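Long-range contact in Ras-associated and pleckstrin homology domains-containing protein 1 (Homo sapiens, PDB 4GMV), which mediates localized membrane signals, is implicated in regulating lamellipodial dynamics and targets EVL and VASP to the leading edge of the cell: residues E85-D90 and R114-A119. Sequence-based numbering, arbitrary orientation.
Sequences ERIFED and RIEKYA
Lys117 sets its CG opposite the backbone N (chi1 -173°) and bends at its third torsion, which carries its ammonium to Asp90, whose CG turns back beside its own backbone N (chi1 -66°). Lys117 NZ lies 2.6 Å from Asp90 OD1 in a hydrogen-bonded salt bridge that uses the syn lone pair. The other carboxylate oxygen, Asp90 OD2, accepts a bond from Tyr118 OH modelled as very short, 2.5 Å, a length to be read with caution at this resolution; it sits at the edge of the ring, with the carboxylate plane turned 67° from the ring plane. A short, forked acid thus serves two donors at once. A water accepts from Lys117 NZ at 2.7 Å and donates to the carbonyl of Phe88, while the carbonyl of Trp73 takes a further bond from the ammonium.

Ile87 fills the middle. Its CG2 packs 3.5 Å from Lys117 CD, the lysine methylenes giving it an apolar surface. On its other branch, Ile87 CD1 rests over a face of the Arg114 guanidinium, 3.4 Å from NE. That flat group suits the place, because Glu116 OE1 can lie near its plane, taking bent bonds from Arg114 NE (2.9 Å) and, weakly, NH2. Glu85 OE2 completes the salt-bridge network with a long ion pair, 3.7 Å from Arg114 NH1.

The contact packs helix 115-122 and Arg114 against strand 84-87 and the following loop of the ubiquitin-like Ras-associating domain. Glu89 forms a salt bridge with Arg262 of helix 251-266 in the PH domain, placing the contact where the two domains meet. In these largely buried surroundings, the Lys117 and Tyr118 donors probably favour Asp90 as a carboxylate.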
# COMPACT_ATOMS: atom_id res chain seq x y z
N GLU A 85 7.18 4.53 5.17
CA GLU A 85 6.32 4.95 4.07
C GLU A 85 5.36 3.85 3.67
O GLU A 85 5.66 2.66 3.84
CB GLU A 85 7.12 5.40 2.84
CG GLU A 85 8.55 4.89 2.74
CD GLU A 85 8.91 4.46 1.34
OE1 GLU A 85 9.81 5.09 0.73
OE2 GLU A 85 8.30 3.48 0.86
N ARG A 86 4.19 4.25 3.17
CA ARG A 86 3.36 3.33 2.42
C ARG A 86 2.83 3.98 1.16
O ARG A 86 2.46 5.17 1.14
CB ARG A 86 2.23 2.75 3.27
CG ARG A 86 1.00 3.60 3.39
CD ARG A 86 -0.12 2.76 3.96
NE ARG A 86 -1.34 3.56 4.04
CZ ARG A 86 -2.37 3.39 3.23
NH1 ARG A 86 -2.34 2.42 2.32
NH2 ARG A 86 -3.44 4.16 3.35
N ILE A 87 2.87 3.19 0.10
CA ILE A 87 2.36 3.54 -1.21
C ILE A 87 0.84 3.38 -1.10
O ILE A 87 0.40 2.26 -0.94
CB ILE A 87 2.89 2.55 -2.27
CG1 ILE A 87 4.41 2.69 -2.43
CG2 ILE A 87 2.15 2.70 -3.58
CD1 ILE A 87 5.10 1.51 -3.11
N PHE A 88 0.09 4.47 -1.21
CA PHE A 88 -1.38 4.42 -1.18
C PHE A 88 -1.96 3.44 -2.19
O PHE A 88 -1.47 3.34 -3.33
CB PHE A 88 -2.00 5.79 -1.49
CG PHE A 88 -1.87 6.80 -0.39
CD1 PHE A 88 -2.54 6.63 0.82
CD2 PHE A 88 -1.10 7.94 -0.56
CE1 PHE A 88 -2.42 7.56 1.84
CE2 PHE A 88 -0.98 8.87 0.46
CZ PHE A 88 -1.63 8.68 1.66
N GLU A 89 -2.99 2.71 -1.75
CA GLU A 89 -3.80 1.92 -2.66
C GLU A 89 -4.60 2.94 -3.48
O GLU A 89 -4.84 4.06 -3.02
CB GLU A 89 -4.73 0.94 -1.89
CG GLU A 89 -4.02 -0.10 -1.00
CD GLU A 89 -2.75 -0.69 -1.63
OE1 GLU A 89 -2.72 -0.88 -2.87
OE2 GLU A 89 -1.77 -1.01 -0.89
N ASP A 90 -4.99 2.57 -4.70
CA ASP A 90 -5.67 3.51 -5.60
C ASP A 90 -7.15 3.82 -5.30
O ASP A 90 -7.67 4.84 -5.75
CB ASP A 90 -5.48 3.06 -7.04
CG ASP A 90 -4.02 3.14 -7.49
OD1 ASP A 90 -3.23 3.90 -6.87
OD2 ASP A 90 -3.65 2.41 -8.43
N ARG A 114 7.00 3.01 -9.15
CA ARG A 114 7.12 2.12 -7.98
C ARG A 114 6.81 0.69 -8.38
O ARG A 114 5.65 0.25 -8.26
CB ARG A 114 6.12 2.51 -6.87
CG ARG A 114 6.20 3.92 -6.29
CD ARG A 114 7.36 4.16 -5.35
NE ARG A 114 7.76 2.99 -4.57
CZ ARG A 114 8.33 3.04 -3.36
NH1 ARG A 114 8.55 4.22 -2.78
NH2 ARG A 114 8.66 1.92 -2.73
N ILE A 115 7.83 -0.04 -8.82
CA ILE A 115 7.73 -1.49 -9.05
C ILE A 115 6.74 -2.19 -8.07
O ILE A 115 5.98 -3.06 -8.47
CB ILE A 115 9.10 -2.17 -8.86
CG1 ILE A 115 10.23 -1.39 -9.57
CG2 ILE A 115 9.03 -3.63 -9.28
CD1 ILE A 115 10.37 -1.65 -11.06
N GLU A 116 6.78 -1.80 -6.80
CA GLU A 116 6.19 -2.62 -5.74
C GLU A 116 4.67 -2.71 -5.77
O GLU A 116 4.12 -3.76 -5.47
CB GLU A 116 6.61 -2.15 -4.34
CG GLU A 116 8.09 -2.17 -4.08
CD GLU A 116 8.64 -0.76 -3.95
OE1 GLU A 116 8.17 0.15 -4.68
OE2 GLU A 116 9.53 -0.57 -3.09
N LYS A 117 4.00 -1.62 -6.12
CA LYS A 117 2.53 -1.54 -6.01
C LYS A 117 1.83 -2.63 -6.82
O LYS A 117 0.85 -3.19 -6.37
CB LYS A 117 2.04 -0.14 -6.42
CG LYS A 117 0.55 0.14 -6.21
CD LYS A 117 0.24 1.64 -6.30
CE LYS A 117 -0.15 2.09 -7.70
NZ LYS A 117 -0.79 3.42 -7.74
N TYR A 118 2.33 -2.96 -8.01
CA TYR A 118 1.65 -4.01 -8.78
C TYR A 118 2.48 -5.25 -9.13
O TYR A 118 2.09 -6.01 -10.01
CB TYR A 118 0.89 -3.45 -10.00
CG TYR A 118 -0.28 -2.57 -9.60
CD1 TYR A 118 -1.30 -3.04 -8.75
CD2 TYR A 118 -0.37 -1.25 -10.06
CE1 TYR A 118 -2.35 -2.21 -8.36
CE2 TYR A 118 -1.42 -0.43 -9.70
CZ TYR A 118 -2.41 -0.91 -8.86
OH TYR A 118 -3.43 -0.07 -8.50
N ALA A 119 3.57 -5.47 -8.41
CA ALA A 119 4.44 -6.61 -8.71
C ALA A 119 3.73 -7.96 -8.57
O ALA A 119 3.99 -8.89 -9.33
CB ALA A 119 5.71 -6.58 -7.87
O HOH W 1 -0.37 4.89 -5.56